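Local coordinates for reticulocyte-binding protein 2a (Plasmodium vivax, PDB 4Z8N) that probably binds receptors on reticulocytes during red-cell invasion by the malaria parasite, here represented by its erythrocyte-binding domain, at residues T186-V191 with A203-Q208; V83-E88 with L277-K282; S175-S180 with E209-I214. One frame throughout, in Å; residues are numbered along the deposited sequence.

Contact 1: T186-V191 with A203-Q208; sequences TLMLKV and AINFLQ
An antiparallel helical hairpin holds this contact: Met188, on helix 168-194, reaches across to Ile204, Asn205 and Gln208 on helix 199-237, within the Rh5-like coiled-coil domain. The local axes run 161° apart, and at 10.9 Å closest approach the contact is made by side chains and not by the backbones. Every cross-contact involves Met188, a buried residue whose CB points at the partner helix and which accounts for more than half of the buried surface. The backbones come nearest at Met188 and Asn205, CA to CA 7.5 Å.

The shape of the methionine explains how one side chain can meet three others. With CG beside the backbone N and the chain bent again at chi2 (-54°) and chi3, the thioether curls rather than extends, so that CG, SD and CE all pass Ile204, while CG also reaches Gln208 and CE Asn205. SD lies 3.8 Å from CG2 of Ile204, the two side chains crossing at about a right angle. CG of Met188 packs against the amide end of Gln208, at 4.2 Å from its CD. Ile204 in turn touches Leu287 and Tyr288, so helix 246-297 also packs on Ile204.

Asn205 brings its amide to the methionine without a hydrogen bond between them. ND2 instead donates to the backbone O of Ile201, one turn earlier, while OD1 takes a weak bond from Lys192 NZ; the same ammonium binds Met188 O. Held in this way, ND2 of Asn205 presents itself to the terminal methyl of Met188, with CE 3.5 Å away.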
loop_
_atom_site.group_PDB
_atom_site.type_symbol
_atom_site.label_atom_id
_atom_site.label_comp_id
_atom_site.label_asym_id
_atom_site.label_seq_id
_atom_site.Cartn_x
_atom_site.Cartn_y
_atom_site.Cartn_z
ATOM N N THR A 186 0.944 26.683 5.975
ATOM C CA THR A 186 1.516 27.897 6.536
ATOM C C THR A 186 0.678 29.118 6.171
ATOM O O THR A 186 0.405 29.973 7.012
ATOM C CB THR A 186 2.958 28.098 6.047
ATOM O OG1 THR A 186 3.772 27.012 6.506
ATOM C CG2 THR A 186 3.519 29.411 6.567
ATOM N N LEU A 187 0.268 29.187 4.910
ATOM C CA LEU A 187 -0.585 30.267 4.433
ATOM C C LEU A 187 -1.900 30.345 5.214
ATOM O O LEU A 187 -2.346 31.433 5.585
ATOM C CB LEU A 187 -0.869 30.087 2.941
ATOM C CG LEU A 187 -1.860 31.066 2.312
ATOM C CD1 LEU A 187 -1.313 32.486 2.345
ATOM C CD2 LEU A 187 -2.195 30.643 0.892
ATOM N N MET A 188 -2.509 29.190 5.471
ATOM C CA MET A 188 -3.785 29.139 6.182
ATOM C C MET A 188 -3.645 29.552 7.648
ATOM O O MET A 188 -4.606 30.027 8.254
ATOM C CB MET A 188 -4.401 27.741 6.085
ATOM C CG MET A 188 -4.910 27.383 4.696
ATOM S SD MET A 188 -6.080 28.582 4.017
ATOM C CE MET A 188 -7.441 28.428 5.173
ATOM N N LEU A 189 -2.454 29.375 8.216
ATOM C CA LEU A 189 -2.181 29.870 9.562
ATOM C C LEU A 189 -2.237 31.393 9.575
ATOM O O LEU A 189 -2.645 32.002 10.564
ATOM C CB LEU A 189 -0.817 29.392 10.061
ATOM C CG LEU A 189 -0.637 27.902 10.356
ATOM C CD1 LEU A 189 0.790 27.633 10.809
ATOM C CD2 LEU A 189 -1.635 27.429 11.403
ATOM N N LYS A 190 -1.819 32.006 8.472
ATOM C CA LYS A 190 -1.885 33.457 8.346
ATOM C C LYS A 190 -3.323 33.902 8.075
ATOM O O LYS A 190 -3.744 34.971 8.515
ATOM C CB LYS A 190 -0.954 33.949 7.233
ATOM C CG LYS A 190 -0.814 35.459 7.170
ATOM C CD LYS A 190 -0.277 36.009 8.481
ATOM C CE LYS A 190 -0.764 37.423 8.726
ATOM N NZ LYS A 190 -0.359 37.916 10.070
ATOM N N VAL A 191 -4.068 33.069 7.352
ATOM C CA VAL A 191 -5.466 33.351 7.035
ATOM C C VAL A 191 -6.328 33.393 8.296
ATOM O O VAL A 191 -7.158 34.291 8.465
ATOM C CB VAL A 191 -6.043 32.303 6.059
ATOM C CG1 VAL A 191 -7.548 32.466 5.923
ATOM C CG2 VAL A 191 -5.364 32.411 4.704
ATOM N N ALA A 203 -12.633 23.267 5.790
ATOM C CA ALA A 203 -12.540 22.256 4.737
ATOM C C ALA A 203 -11.154 22.218 4.081
ATOM O O ALA A 203 -10.632 21.150 3.772
ATOM C CB ALA A 203 -13.619 22.497 3.682
ATOM N N ILE A 204 -10.578 23.398 3.865
ATOM C CA ILE A 204 -9.254 23.556 3.264
ATOM C C ILE A 204 -8.199 22.881 4.132
ATOM O O ILE A 204 -7.385 22.066 3.680
ATOM C CB ILE A 204 -8.921 25.053 3.100
ATOM C CG1 ILE A 204 -9.769 25.665 1.993
ATOM C CG2 ILE A 204 -7.462 25.278 2.808
ATOM C CD1 ILE A 204 -9.534 27.140 1.804
ATOM N N ASN A 205 -8.227 23.288 5.389
ATOM C CA ASN A 205 -7.571 22.660 6.517
ATOM C C ASN A 205 -7.697 21.145 6.621
ATOM O O ASN A 205 -6.696 20.477 6.820
ATOM C CB ASN A 205 -8.160 23.353 7.724
ATOM C CG ASN A 205 -7.365 24.558 8.137
ATOM O OD1 ASN A 205 -6.492 24.404 8.974
ATOM N ND2 ASN A 205 -7.408 25.647 7.306
ATOM N N PHE A 206 -8.901 20.597 6.460
ATOM C CA PHE A 206 -9.081 19.139 6.439
ATOM C C PHE A 206 -8.513 18.458 5.181
ATOM O O PHE A 206 -7.863 17.406 5.256
ATOM C CB PHE A 206 -10.563 18.809 6.565
ATOM C CG PHE A 206 -10.891 17.367 6.318
ATOM C CD1 PHE A 206 -10.609 16.409 7.276
ATOM C CD2 PHE A 206 -11.501 16.974 5.139
ATOM C CE1 PHE A 206 -10.920 15.090 7.061
ATOM C CE2 PHE A 206 -11.814 15.655 4.918
ATOM C CZ PHE A 206 -11.523 14.710 5.880
ATOM N N LEU A 207 -8.793 19.056 4.026
ATOM C CA LEU A 207 -8.353 18.526 2.737
ATOM C C LEU A 207 -6.828 18.557 2.572
ATOM O O LEU A 207 -6.238 17.574 2.137
ATOM C CB LEU A 207 -9.017 19.300 1.600
ATOM C CG LEU A 207 -8.845 18.716 0.201
ATOM C CD1 LEU A 207 -9.127 17.226 0.197
ATOM C CD2 LEU A 207 -9.769 19.426 -0.748
ATOM N N GLN A 208 -6.187 19.611 3.072
ATOM C CA GLN A 208 -4.736 19.702 3.146
ATOM C C GLN A 208 -4.169 18.608 4.019
ATOM O O GLN A 208 -3.173 18.032 3.699
ATOM C CB GLN A 208 -4.240 21.051 3.673
ATOM C CG GLN A 208 -4.275 22.190 2.691
ATOM C CD GLN A 208 -4.005 23.551 3.296
ATOM O OE1 GLN A 208 -3.895 24.510 2.597
ATOM N NE2 GLN A 208 -3.915 23.624 4.582
#

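Contact 2: V83-E88 with L277-K282; sequences VLEYPE and LKEKGK
Lys280 and Glu85 meet in a short salt bridge, NZ to OE2 at 2.6 Å, that joins two helices of the coiled-coil domain, the C-terminal end of helix 71-85 and the long helix 246-297. The hydrogen bond uses the syn lone pair of OE2, the one on the side of OE1, yet the lysine favours one oxygen clearly: NZ of Lys280 is 3.7 Å from OE1 of Glu85. The two side chains cross at about a right angle.

Glu279, the neighbour of Lys280 in sequence, adds a second carboxylate. Its OE2 receives a weak bond from NZ of Lys280 at 3.5 Å, which makes the three residues a salt-bridge network. OE2 of Glu279 and OE1 of Glu85 are 4.2 Å apart, with their carboxylate planes turned 73° against each other.

Several features position these groups. Glu85 sends its CB toward helix 246-297 and continues extended beyond CG, whereas Lys280 is folded at chi2 (-65°), which keeps its methylenes against Leu207 and Met211 of helix 199-237. Beyond the first shell, Glu279 OE1 forms a salt bridge with Arg6 near the N terminus, and Glu85 OE2 lies close to OE2 of Glu210.

Glu85 and Lys280 are both buried, and the ammonium probably offsets part of the negative charge gathered here, with Arg6 on Glu279 helping. Because OE2 of Glu85 also faces another carboxylate oxygen closely, a proton shared between Glu85 and Glu210 would be consistent with that closeness, but is not established.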
loop_
_atom_site.group_PDB
_atom_site.type_symbol
_atom_site.label_atom_id
_atom_site.label_comp_id
_atom_site.label_asym_id
_atom_site.label_seq_id
_atom_site.Cartn_x
_atom_site.Cartn_y
_atom_site.Cartn_z
ATOM N N VAL A 83 -19.065 14.904 3.742
ATOM C CA VAL A 83 -19.578 16.089 4.424
ATOM C C VAL A 83 -18.462 17.100 4.687
ATOM O O VAL A 83 -18.641 18.306 4.500
ATOM C CB VAL A 83 -20.255 15.733 5.768
ATOM C CG1 VAL A 83 -20.787 16.989 6.445
ATOM C CG2 VAL A 83 -21.379 14.732 5.555
ATOM N N LEU A 84 -17.307 16.599 5.111
ATOM C CA LEU A 84 -16.179 17.453 5.465
ATOM C C LEU A 84 -15.512 18.085 4.244
ATOM O O LEU A 84 -14.850 19.119 4.359
ATOM C CB LEU A 84 -15.145 16.653 6.262
ATOM C CG LEU A 84 -15.595 16.123 7.623
ATOM C CD1 LEU A 84 -14.550 15.179 8.193
ATOM C CD2 LEU A 84 -15.863 17.270 8.589
ATOM N N GLU A 85 -15.684 17.465 3.080
ATOM C CA GLU A 85 -15.078 17.971 1.850
ATOM C C GLU A 85 -15.996 18.946 1.131
ATOM O O GLU A 85 -15.538 19.817 0.389
ATOM C CB GLU A 85 -14.714 16.819 0.913
ATOM C CG GLU A 85 -13.507 16.016 1.357
ATOM C CD GLU A 85 -13.125 14.942 0.356
ATOM O OE1 GLU A 85 -13.936 14.658 -0.550
ATOM O OE2 GLU A 85 -12.011 14.393 0.473
ATOM N N TYR A 86 -17.296 18.791 1.351
ATOM C CA TYR A 86 -18.281 19.664 0.728
ATOM C C TYR A 86 -19.262 20.225 1.753
ATOM O O TYR A 86 -20.457 19.941 1.686
ATOM C CB TYR A 86 -19.035 18.907 -0.369
ATOM C CG TYR A 86 -18.139 18.397 -1.479
ATOM C CD1 TYR A 86 -17.521 17.157 -1.387
ATOM C CD2 TYR A 86 -17.906 19.162 -2.615
ATOM C CE1 TYR A 86 -16.698 16.691 -2.398
ATOM C CE2 TYR A 86 -17.087 18.704 -3.630
ATOM C CZ TYR A 86 -16.486 17.469 -3.517
ATOM O OH TYR A 86 -15.670 17.012 -4.528
ATOM N N PRO A 87 -18.759 21.035 2.704
ATOM C CA PRO A 87 -19.624 21.535 3.779
ATOM C C PRO A 87 -20.650 22.558 3.301
ATOM O O PRO A 87 -21.765 22.591 3.823
ATOM C CB PRO A 87 -18.632 22.182 4.753
ATOM C CG PRO A 87 -17.482 22.589 3.898
ATOM C CD PRO A 87 -17.378 21.539 2.826
ATOM N N GLU A 88 -20.272 23.382 2.328
ATOM C CA GLU A 88 -21.156 24.426 1.826
ATOM C C GLU A 88 -22.371 23.817 1.134
ATOM O O GLU A 88 -23.498 24.262 1.337
ATOM C CB GLU A 88 -20.407 25.354 0.866
ATOM C CG GLU A 88 -19.138 25.977 1.442
ATOM C CD GLU A 88 -17.878 25.197 1.088
ATOM O OE1 GLU A 88 -17.985 23.999 0.748
ATOM O OE2 GLU A 88 -16.777 25.789 1.138
ATOM N N LEU A 277 -4.902 11.914 -5.226
ATOM C CA LEU A 277 -4.358 13.255 -5.034
ATOM C C LEU A 277 -4.913 14.248 -6.053
ATOM O O LEU A 277 -5.186 15.401 -5.719
ATOM C CB LEU A 277 -2.835 13.222 -5.111
ATOM C CG LEU A 277 -2.152 12.534 -3.930
ATOM C CD1 LEU A 277 -0.660 12.446 -4.173
ATOM C CD2 LEU A 277 -2.448 13.291 -2.642
ATOM N N LYS A 278 -5.075 13.792 -7.292
ATOM C CA LYS A 278 -5.671 14.606 -8.349
ATOM C C LYS A 278 -7.096 15.013 -7.994
ATOM O O LYS A 278 -7.482 16.171 -8.167
ATOM C CB LYS A 278 -5.657 13.846 -9.680
ATOM C CG LYS A 278 -6.542 14.443 -10.767
ATOM C CD LYS A 278 -6.108 15.851 -11.145
ATOM C CE LYS A 278 -6.928 16.380 -12.311
ATOM N NZ LYS A 278 -6.930 17.866 -12.358
ATOM N N GLU A 279 -7.874 14.054 -7.503
ATOM C CA GLU A 279 -9.249 14.314 -7.098
ATOM C C GLU A 279 -9.306 15.344 -5.974
ATOM O O GLU A 279 -10.081 16.295 -6.035
ATOM C CB GLU A 279 -9.938 13.021 -6.655
ATOM C CG GLU A 279 -11.352 13.231 -6.133
ATOM C CD GLU A 279 -11.670 12.366 -4.926
ATOM O OE1 GLU A 279 -11.312 11.170 -4.939
ATOM O OE2 GLU A 279 -12.273 12.883 -3.962
ATOM N N LYS A 280 -8.476 15.145 -4.953
ATOM C CA LYS A 280 -8.454 16.040 -3.799
ATOM C C LYS A 280 -7.893 17.404 -4.184
ATOM O O LYS A 280 -8.365 18.434 -3.708
ATOM C CB LYS A 280 -7.624 15.441 -2.661
ATOM C CG LYS A 280 -8.008 14.027 -2.247
ATOM C CD LYS A 280 -9.399 13.949 -1.660
ATOM C CE LYS A 280 -9.639 12.581 -1.035
ATOM N NZ LYS A 280 -11.076 12.354 -0.745
ATOM N N GLY A 281 -6.878 17.398 -5.044
ATOM C CA GLY A 281 -6.249 18.620 -5.512
ATOM C C GLY A 281 -7.213 19.537 -6.240
ATOM O O GLY A 281 -7.243 20.743 -5.991
ATOM N N LYS A 282 -8.009 18.965 -7.136
ATOM C CA LYS A 282 -9.023 19.731 -7.853
ATOM C C LYS A 282 -9.985 20.407 -6.879
ATOM O O LYS A 282 -10.330 21.578 -7.044
ATOM C CB LYS A 282 -9.801 18.834 -8.819
ATOM C CG LYS A 282 -11.096 19.456 -9.318
ATOM C CD LYS A 282 -11.740 18.626 -10.418
ATOM C CE LYS A 282 -13.070 19.231 -10.849
ATOM N NZ LYS A 282 -13.649 18.541 -12.036
#

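Contact 3: S175-S180 with E209-I214; sequences STLKAS and EEMLDI
The flat groups at the meeting of Lys178 and Leu212 are backbone peptides, for the touching side chains carry neither ring nor carboxylate. CD2 of Leu212 comes to 4.1 Å from the carbonyl O of Lys178, and the same methyl stands equally far, 4.1 Å, from CG of Lys178. At the preceding residue, the carbonyl of Leu177 receives a hydrogen bond from Ser180 OG at 2.7 Å; the donor is tilted 25° from the carbonyl plane and the C=O...donor angle is 118°, a bent approach from within the same helix.

Leu177 makes the other crossing contact, its CD2 packing 4.1 Å from CE of Met211, with the side chains at about a right angle. Met211 gets there by bending at chi3 (72°), which swings the terminal methyl toward the leucine.

Both pairs belong to the antiparallel hairpin of helices 168-194 and 199-237 in the coiled-coil domain. The nearest CA atoms are those of Lys178 and Leu212, 6.5 Å apart. Leu177 also touches Leu277 of helix 246-297, so this pair lies in a three-helix interface. Lys178 behaves differently: its side chain runs fully extended along the margin, its CG giving the contact while NZ forms a long, weak ion pair with Glu219.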
loop_
_atom_site.group_PDB
_atom_site.type_symbol
_atom_site.label_atom_id
_atom_site.label_comp_id
_atom_site.label_asym_id
_atom_site.label_seq_id
_atom_site.Cartn_x
_atom_site.Cartn_y
_atom_site.Cartn_z
ATOM N N SER A 175 6.906 14.525 -3.573
ATOM C CA SER A 175 7.764 15.480 -2.882
ATOM C C SER A 175 7.404 16.927 -3.222
ATOM O O SER A 175 7.383 17.797 -2.350
ATOM C CB SER A 175 9.229 15.208 -3.228
ATOM O OG SER A 175 10.079 16.215 -2.710
ATOM N N THR A 176 7.120 17.177 -4.496
ATOM C CA THR A 176 6.820 18.525 -4.956
ATOM C C THR A 176 5.427 18.963 -4.502
ATOM O O THR A 176 5.226 20.109 -4.095
ATOM C CB THR A 176 6.932 18.623 -6.490
ATOM O OG1 THR A 176 8.266 18.286 -6.884
ATOM C CG2 THR A 176 6.632 20.025 -6.963
ATOM N N LEU A 177 4.472 18.042 -4.556
ATOM C CA LEU A 177 3.122 18.337 -4.095
ATOM C C LEU A 177 3.099 18.540 -2.584
ATOM O O LEU A 177 2.407 19.425 -2.080
ATOM C CB LEU A 177 2.156 17.222 -4.496
ATOM C CG LEU A 177 0.676 17.514 -4.237
ATOM C CD1 LEU A 177 0.247 18.766 -4.988
ATOM C CD2 LEU A 177 -0.186 16.325 -4.634
ATOM N N LYS A 178 3.860 17.719 -1.864
ATOM C CA LYS A 178 3.968 17.853 -0.414
ATOM C C LYS A 178 4.429 19.250 -0.022
ATOM O O LYS A 178 3.872 19.863 0.887
ATOM C CB LYS A 178 4.929 16.809 0.151
ATOM C CG LYS A 178 5.087 16.842 1.660
ATOM C CD LYS A 178 6.064 15.765 2.106
ATOM C CE LYS A 178 6.156 15.678 3.614
ATOM N NZ LYS A 178 7.098 14.603 4.033
ATOM N N ALA A 179 5.444 19.750 -0.721
ATOM C CA ALA A 179 5.984 21.073 -0.445
ATOM C C ALA A 179 4.929 22.162 -0.636
ATOM O O ALA A 179 4.817 23.067 0.186
ATOM C CB ALA A 179 7.196 21.343 -1.329
ATOM N N SER A 180 4.154 22.070 -1.715
ATOM C CA SER A 180 3.123 23.070 -1.985
ATOM C C SER A 180 2.007 22.997 -0.943
ATOM O O SER A 180 1.411 24.017 -0.588
ATOM C CB SER A 180 2.548 22.902 -3.398
ATOM O OG SER A 180 1.919 21.644 -3.561
ATOM N N GLU A 209 -4.808 18.341 5.141
ATOM C CA GLU A 209 -4.268 17.315 6.037
ATOM C C GLU A 209 -4.381 15.903 5.462
ATOM O O GLU A 209 -3.449 15.106 5.582
ATOM C CB GLU A 209 -4.956 17.358 7.402
ATOM C CG GLU A 209 -4.278 16.500 8.484
ATOM C CD GLU A 209 -4.681 16.917 9.889
ATOM O OE1 GLU A 209 -5.353 17.962 10.012
ATOM O OE2 GLU A 209 -4.338 16.209 10.864
ATOM N N GLU A 210 -5.515 15.581 4.847
ATOM C CA GLU A 210 -5.683 14.238 4.306
ATOM C C GLU A 210 -4.850 14.062 3.037
ATOM O O GLU A 210 -4.453 12.950 2.706
ATOM C CB GLU A 210 -7.169 13.920 4.058
ATOM C CG GLU A 210 -7.869 14.738 2.989
ATOM C CD GLU A 210 -9.317 14.295 2.785
ATOM O OE1 GLU A 210 -9.638 13.122 3.074
ATOM O OE2 GLU A 210 -10.141 15.122 2.341
ATOM N N MET A 211 -4.551 15.155 2.343
ATOM C CA MET A 211 -3.650 15.067 1.198
ATOM C C MET A 211 -2.226 14.778 1.660
ATOM O O MET A 211 -1.506 14.012 1.019
ATOM C CB MET A 211 -3.696 16.344 0.360
ATOM C CG MET A 211 -4.915 16.419 -0.540
ATOM S SD MET A 211 -4.929 17.847 -1.634
ATOM C CE MET A 211 -3.656 17.392 -2.814
ATOM N N LEU A 212 -1.831 15.377 2.781
ATOM C CA LEU A 212 -0.531 15.092 3.378
ATOM C C LEU A 212 -0.481 13.651 3.892
ATOM O O LEU A 212 0.551 12.986 3.789
ATOM C CB LEU A 212 -0.222 16.082 4.508
ATOM C CG LEU A 212 0.127 17.514 4.080
ATOM C CD1 LEU A 212 0.227 18.438 5.285
ATOM C CD2 LEU A 212 1.421 17.549 3.283
ATOM N N ASP A 213 -1.601 13.170 4.428
ATOM C CA ASP A 213 -1.696 11.790 4.913
ATOM C C ASP A 213 -1.568 10.782 3.779
ATOM O O ASP A 213 -0.922 9.745 3.926
ATOM C CB ASP A 213 -3.019 11.564 5.646
ATOM C CG ASP A 213 -3.056 12.236 6.999
ATOM O OD1 ASP A 213 -1.978 12.424 7.601
ATOM O OD2 ASP A 213 -4.165 12.576 7.459
ATOM N N ILE A 214 -2.209 11.086 2.656
ATOM C CA ILE A 214 -2.104 10.262 1.459
ATOM C C ILE A 214 -0.654 10.213 0.977
ATOM O O ILE A 214 -0.155 9.155 0.592
ATOM C CB ILE A 214 -3.014 10.794 0.331
ATOM C CG1 ILE A 214 -4.486 10.600 0.698
ATOM C CG2 ILE A 214 -2.717 10.094 -0.977
ATOM C CD1 ILE A 214 -5.448 11.190 -0.314
#

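Followed from the N terminus, the chain opens contact 2 at 83-88 and closes it only at 277-282, after 188 intervening residues. Inside that loop, 175-180 begins contact 3 and 186-191 begins contact 1; helix 199-237 then returns, 203-208 closing contact 1 and 209-214 closing contact 3. The three are therefore strictly nested, without crossing. Contacts 1 and 3 are two levels of one hairpin, their centres 12 Å apart, whereas contact 2 brings helix 71-85 to helix 246-297. Helix 199-237 touches both sides of contact 2: Phe206 CE2 lies 3.7 Å from Leu84 CB, and Ile214 CG2 lies 3.6 Å from Leu277 CD2.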